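Local atomic coordinates of xyloglucanase (Paenibacillus pabuli, PDB entry 2JEP), a protein that hydrolyses xyloglucan, a plant cell-wall polysaccharide, as a bacterial family 5 glycoside hydrolase built on a beta/alpha barrel. Residues A[110-115]-A[166-171]; A[278-283]-A[331-336]. One frame throughout, in Å; residues are numbered along the deposited sequence.

Contact 1 (A[110-115]-A[166-171]); sequences NRIQQV and TKFSNY
Gln113, on helix 106-120, meets Lys167 at the end of helix 150-167 and Phe168 and Tyr171 in the turn after it, so the contact joins two successive outer helices of a (beta/alpha)8 barrel. Its CG is anti to the backbone N (chi1 171°) and the chain beyond is extended, which carries the carboxamide across to the other segment. In one of its two modelled conformers NE2 serves two acceptors: it donates to Tyr171 OH at 3.2 Å, with a bent N-H...O angle of 137° and the hydroxyl tilted from the amide plane, and to a water 3.0 Å from NE2. That water in turn donates to Lys167 O, at 2.8 Å. The Tyr171 hydroxyl also bonds to Asp117, one turn farther along helix 106-120. Beside these polar groups the Phe168 ring is met at its edge by the helix backbone, CZ lying 3.6 Å from Gln113 CA, while Ile112 CG2 packs obliquely on the same CZ at 4.0 Å. Phe168 also touches Leu175 and Phe177 of strand 175-178. Nearly one turn back from Gln113, the bent Lys167 chain crosses Asn110, and NZ donates to Asn110 OD1 at 2.7 Å, with a C=O...N angle of 163°.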
loop_
_atom_site.group_PDB
_atom_site.type_symbol
_atom_site.label_atom_id
_atom_site.label_comp_id
_atom_site.label_asym_id
_atom_site.label_seq_id
_atom_site.Cartn_x
_atom_site.Cartn_y
_atom_site.Cartn_z
ATOM N N ASN A 110 -16.786 12.408 2.887
ATOM C CA ASN A 110 -17.973 11.697 2.397
ATOM C C ASN A 110 -17.697 10.920 1.125
ATOM O O ASN A 110 -18.227 9.830 0.928
ATOM C CB ASN A 110 -19.138 12.664 2.180
ATOM C CG ASN A 110 -19.737 13.129 3.472
ATOM O OD1 ASN A 110 -19.697 12.405 4.468
ATOM N ND2 ASN A 110 -20.333 14.323 3.456
ATOM N N ARG A 111 -16.848 11.480 0.269
ATOM C CA ARG A 111 -16.477 10.765 -0.956
ATOM C C ARG A 111 -15.618 9.536 -0.657
ATOM O O ARG A 111 -15.819 8.458 -1.236
ATOM C CB ARG A 111 -15.758 11.681 -1.941
ATOM C CG ARG A 111 -15.319 11.003 -3.229
ATOM C CD ARG A 111 -16.517 10.427 -4.010
ATOM N NE ARG A 111 -16.019 9.670 -5.159
ATOM C CZ ARG A 111 -16.657 8.654 -5.724
ATOM N NH1 ARG A 111 -17.862 8.282 -5.317
ATOM N NH2 ARG A 111 -16.062 7.961 -6.687
ATOM N N ILE A 112 -14.636 9.707 0.222
ATOM C CA ILE A 112 -13.796 8.570 0.601
ATOM C C ILE A 112 -14.685 7.464 1.167
ATOM O O ILE A 112 -14.507 6.270 0.832
ATOM C CB ILE A 112 -12.733 8.994 1.644
ATOM C CG1 ILE A 112 -11.787 10.043 1.046
ATOM C CG2 ILE A 112 -11.991 7.760 2.200
ATOM C CD1 ILE A 112 -11.059 10.908 2.104
ATOM N N GLN A 113 -15.648 7.834 2.009
ATOM C CA GLN A 113 -16.528 6.829 2.585
ATOM C C GLN A 113 -17.349 6.115 1.511
ATOM O O GLN A 113 -17.546 4.906 1.580
ATOM C CB GLN A 113 -17.427 7.434 3.661
ATOM C CG GLN A 113 -18.490 6.482 4.116
ATOM C CD GLN A 113 -19.329 7.048 5.192
ATOM O OE1 GLN A 113 -19.975 8.080 5.004
ATOM N NE2 GLN A 113 -19.357 6.368 6.318
ATOM N N GLN A 114 -17.822 6.846 0.508
ATOM C CA GLN A 114 -18.575 6.204 -0.555
ATOM C C GLN A 114 -17.706 5.157 -1.284
ATOM O O GLN A 114 -18.157 4.051 -1.564
ATOM C CB GLN A 114 -19.116 7.262 -1.518
ATOM C CG GLN A 114 -20.150 6.760 -2.480
ATOM C CD GLN A 114 -21.538 6.590 -1.877
ATOM O OE1 GLN A 114 -22.501 6.309 -2.591
ATOM N NE2 GLN A 114 -21.647 6.738 -0.565
ATOM N N VAL A 115 -16.468 5.508 -1.587
ATOM C CA VAL A 115 -15.594 4.602 -2.300
ATOM C C VAL A 115 -15.241 3.386 -1.426
ATOM O O VAL A 115 -15.236 2.235 -1.912
ATOM C CB VAL A 115 -14.354 5.353 -2.809
ATOM C CG1 VAL A 115 -13.335 4.401 -3.472
ATOM C CG2 VAL A 115 -14.781 6.444 -3.819
ATOM N N THR A 166 -12.723 8.551 13.274
ATOM C CA THR A 166 -14.085 8.807 13.746
ATOM C C THR A 166 -15.110 8.530 12.625
ATOM O O THR A 166 -16.146 7.913 12.864
ATOM C CB THR A 166 -14.201 10.213 14.287
ATOM O OG1 THR A 166 -13.374 10.326 15.445
ATOM C CG2 THR A 166 -15.639 10.557 14.671
ATOM N N LYS A 167 -14.809 8.946 11.401
ATOM C CA LYS A 167 -15.742 8.762 10.279
ATOM C C LYS A 167 -16.050 7.277 10.061
ATOM O O LYS A 167 -17.166 6.897 9.700
ATOM C CB LYS A 167 -15.114 9.351 8.996
ATOM C CG LYS A 167 -15.988 9.407 7.758
ATOM C CD LYS A 167 -17.077 10.435 7.903
ATOM C CE LYS A 167 -17.896 10.574 6.629
ATOM N NZ LYS A 167 -19.094 11.404 6.906
ATOM N N PHE A 168 -15.047 6.420 10.285
ATOM C CA PHE A 168 -15.165 4.999 9.986
ATOM C C PHE A 168 -15.257 4.094 11.217
ATOM O O PHE A 168 -15.077 2.879 11.138
ATOM C CB PHE A 168 -13.964 4.590 9.121
ATOM C CG PHE A 168 -14.000 5.166 7.727
ATOM C CD1 PHE A 168 -14.802 4.588 6.756
ATOM C CD2 PHE A 168 -13.269 6.293 7.403
ATOM C CE1 PHE A 168 -14.888 5.146 5.500
ATOM C CE2 PHE A 168 -13.320 6.853 6.144
ATOM C CZ PHE A 168 -14.149 6.259 5.179
ATOM N N SER A 169 -15.629 4.670 12.361
ATOM C CA SER A 169 -15.531 3.911 13.597
ATOM C C SER A 169 -16.411 2.687 13.683
ATOM O O SER A 169 -16.035 1.727 14.361
ATOM C CB SER A 169 -15.778 4.798 14.810
ATOM O OG SER A 169 -17.125 5.204 14.855
ATOM N N ASN A 170 -17.538 2.675 12.966
ATOM C CA ASN A 170 -18.451 1.548 13.078
ATOM C C ASN A 170 -18.175 0.412 12.087
ATOM O O ASN A 170 -18.835 -0.626 12.128
ATOM C CB ASN A 170 -19.898 2.036 12.993
ATOM C CG ASN A 170 -20.266 2.988 14.141
ATOM O OD1 ASN A 170 -19.841 2.802 15.282
ATOM N ND2 ASN A 170 -21.036 4.020 13.826
ATOM N N TYR A 171 -17.184 0.587 11.219
ATOM C CA TYR A 171 -16.836 -0.468 10.276
ATOM C C TYR A 171 -16.127 -1.625 10.971
ATOM O O TYR A 171 -15.352 -1.420 11.903
ATOM C CB TYR A 171 -15.925 0.089 9.174
ATOM C CG TYR A 171 -16.669 0.952 8.190
ATOM C CD1 TYR A 171 -17.234 2.174 8.566
ATOM C CD2 TYR A 171 -16.840 0.549 6.869
ATOM C CE1 TYR A 171 -17.938 2.955 7.671
ATOM C CE2 TYR A 171 -17.537 1.343 5.961
ATOM C CZ TYR A 171 -18.100 2.545 6.364
ATOM O OH TYR A 171 -18.816 3.362 5.519
HETATM O O HOH W 1 -19.601 7.973 8.810
#

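Contact 2 (A[278-283]-A[331-336]); sequences NITQWG and SYDSSN
A buried, mainly polar contact between two loops ties Thr280 and Gln281, in the connection between helices 269-272 and 298-313, to the turn that leads from strand 319-324 into helix 336-353. Its centre lies about 26 Å from the centre of the chain, at the periphery of the barrel. Asp333 accepts two of the three hydrogen bonds that cross, and each of its carboxylate oxygens accepts two bonds in all. OD2 faces the other loop: Thr280 OG1 donates to its anti lone pair at 2.7 Å, and Gln281 NE2 to its syn lone pair at 3.0 Å, nearly straight (170°) and in the amide plane of Gln281. Thr280 chi1 of 55° sets OG1 between the backbone N and the carbonyl carbon, the rotamer in which it makes this bond, and CG2 lies 4.0 Å from Tyr332 CB.

OD1 serves its own turn. Ser335 OG, 2.7 Å from Asp333 OD1, and Ser335 N, 2.9 Å from it, approach from the same face of the carboxylate; the backbone bond is a capping bond ahead of helix 336-353, within a type I turn from Asp333 to Asn336. A separate link comes from Asn336, whose ND2 donates to Thr280 O at 2.9 Å, while its OD1 accepts from Lys329 N. The other end of the Gln281 amide, OE1, is held by Ser286 and by backbone N-H groups of Thr287 and Asn288, which fixes the rotation of the group. Four neutral donors around one buried carboxylate would be expected to stabilise its charged form and to hold its plane fixed, coupling the loop to the helix start.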
loop_
_atom_site.group_PDB
_atom_site.type_symbol
_atom_site.label_atom_id
_atom_site.label_comp_id
_atom_site.label_asym_id
_atom_site.label_seq_id
_atom_site.Cartn_x
_atom_site.Cartn_y
_atom_site.Cartn_z
ATOM N N ASN A 278 15.528 -0.832 -21.608
ATOM C CA ASN A 278 16.815 -1.493 -21.340
ATOM C C ASN A 278 16.597 -2.934 -20.861
ATOM O O ASN A 278 17.281 -3.861 -21.308
ATOM C CB ASN A 278 17.632 -0.746 -20.285
ATOM C CG ASN A 278 18.039 0.656 -20.709
ATOM O OD1 ASN A 278 17.989 1.005 -21.892
ATOM N ND2 ASN A 278 18.510 1.451 -19.726
ATOM N N ILE A 279 15.663 -3.123 -19.929
ATOM C CA ILE A 279 15.389 -4.420 -19.316
ATOM C C ILE A 279 13.886 -4.671 -19.432
ATOM O O ILE A 279 13.062 -3.907 -18.907
ATOM C CB ILE A 279 15.806 -4.443 -17.830
ATOM C CG1 ILE A 279 17.299 -4.132 -17.663
ATOM C CG2 ILE A 279 15.427 -5.780 -17.194
ATOM C CD1 ILE A 279 18.274 -5.125 -18.338
ATOM N N THR A 280 13.538 -5.762 -20.115
ATOM C CA THR A 280 12.159 -6.084 -20.422
ATOM C C THR A 280 11.757 -7.516 -20.033
ATOM O O THR A 280 10.625 -7.921 -20.288
ATOM C CB THR A 280 11.909 -5.878 -21.925
ATOM O OG1 THR A 280 12.866 -6.662 -22.638
ATOM C CG2 THR A 280 12.041 -4.398 -22.318
ATOM N N GLN A 281 12.677 -8.260 -19.407
ATOM C CA GLN A 281 12.434 -9.647 -19.052
ATOM C C GLN A 281 12.921 -9.891 -17.635
ATOM O O GLN A 281 13.747 -9.149 -17.122
ATOM C CB GLN A 281 13.144 -10.600 -20.035
ATOM C CG GLN A 281 12.898 -10.222 -21.501
ATOM C CD GLN A 281 13.407 -11.236 -22.471
ATOM O OE1 GLN A 281 14.072 -12.227 -22.112
ATOM N NE2 GLN A 281 13.097 -11.009 -23.732
ATOM N N TRP A 282 12.407 -10.946 -17.024
ATOM C CA TRP A 282 12.701 -11.297 -15.644
ATOM C C TRP A 282 12.503 -12.796 -15.440
ATOM O O TRP A 282 11.571 -13.378 -15.976
ATOM C CB TRP A 282 11.753 -10.532 -14.692
ATOM C CG TRP A 282 12.045 -10.782 -13.237
ATOM C CD1 TRP A 282 12.940 -10.087 -12.458
ATOM C CD2 TRP A 282 11.509 -11.817 -12.408
ATOM N NE1 TRP A 282 12.967 -10.629 -11.198
ATOM C CE2 TRP A 282 12.124 -11.703 -11.152
ATOM C CE3 TRP A 282 10.577 -12.844 -12.609
ATOM C CZ2 TRP A 282 11.802 -12.538 -10.096
ATOM C CZ3 TRP A 282 10.294 -13.683 -11.575
ATOM C CH2 TRP A 282 10.910 -13.529 -10.334
ATOM N N GLY A 283 13.360 -13.367 -14.606
ATOM C CA GLY A 283 13.238 -14.725 -14.161
ATOM C C GLY A 283 13.794 -15.740 -15.134
ATOM O O GLY A 283 14.267 -15.417 -16.228
ATOM N N SER A 331 5.920 -2.139 -25.850
ATOM C CA SER A 331 6.354 -1.233 -26.921
ATOM C C SER A 331 7.847 -1.366 -27.216
ATOM O O SER A 331 8.326 -0.885 -28.242
ATOM C CB SER A 331 6.040 0.226 -26.581
ATOM O OG SER A 331 6.734 0.676 -25.430
ATOM N N TYR A 332 8.579 -1.998 -26.304
ATOM C CA TYR A 332 10.022 -2.215 -26.454
ATOM C C TYR A 332 10.346 -3.667 -26.804
ATOM O O TYR A 332 11.296 -3.927 -27.539
ATOM C CB TYR A 332 10.732 -1.852 -25.153
ATOM C CG TYR A 332 10.492 -0.436 -24.636
ATOM C CD1 TYR A 332 11.040 0.672 -25.264
ATOM C CD2 TYR A 332 9.759 -0.207 -23.500
ATOM C CE1 TYR A 332 10.853 1.954 -24.758
ATOM C CE2 TYR A 332 9.551 1.038 -23.001
ATOM C CZ TYR A 332 10.111 2.128 -23.626
ATOM O OH TYR A 332 9.965 3.392 -23.101
ATOM N N ASP A 333 9.619 -4.601 -26.200
ATOM C CA ASP A 333 9.859 -6.046 -26.328
ATOM C C ASP A 333 8.488 -6.702 -26.424
ATOM O O ASP A 333 7.725 -6.686 -25.461
ATOM C CB ASP A 333 10.619 -6.529 -25.093
ATOM C CG ASP A 333 10.900 -8.024 -25.082
ATOM O OD1 ASP A 333 10.305 -8.772 -25.905
ATOM O OD2 ASP A 333 11.685 -8.451 -24.212
ATOM N N SER A 334 8.167 -7.263 -27.588
ATOM C CA SER A 334 6.862 -7.843 -27.793
ATOM C C SER A 334 6.558 -9.041 -26.908
ATOM O O SER A 334 5.401 -9.452 -26.817
ATOM C CB SER A 334 6.630 -8.202 -29.257
ATOM O OG SER A 334 7.557 -9.199 -29.665
ATOM N N SER A 335 7.571 -9.567 -26.222
ATOM C CA SER A 335 7.376 -10.646 -25.247
ATOM C C SER A 335 7.218 -10.188 -23.797
ATOM O O SER A 335 7.089 -11.011 -22.915
ATOM C CB SER A 335 8.493 -11.661 -25.331
ATOM O OG SER A 335 9.740 -11.189 -24.834
ATOM N N ASN A 336 7.194 -8.882 -23.549
ATOM C CA ASN A 336 7.246 -8.397 -22.176
ATOM C C ASN A 336 6.162 -8.939 -21.277
ATOM O O ASN A 336 6.406 -9.167 -20.092
ATOM C CB ASN A 336 7.271 -6.873 -22.174
ATOM C CG ASN A 336 7.170 -6.264 -20.784
ATOM O OD1 ASN A 336 6.152 -5.628 -20.465
ATOM N ND2 ASN A 336 8.226 -6.398 -19.968
#

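How the contacts relate
Contact 1 closes before contact 2 opens along the chain, and the two lie on opposite sides of its centre, with centres 41 Å apart and nearest atoms about 28 Å apart. They share no helix or strand; what unites them is the closed eight-stranded parallel barrel. Contact 1 joins the helices that follow strands 85-88 and 125-128, the second and third of the barrel. Contact 2 lies beyond strands 259-265 and 319-324, the sixth and seventh, where long loops precede the outer helices. One packs neighbouring helices of the outer layer, at the end of the second, and the other fastens loop to loop, so they are separate, local fastenings on opposite sides of the barrel.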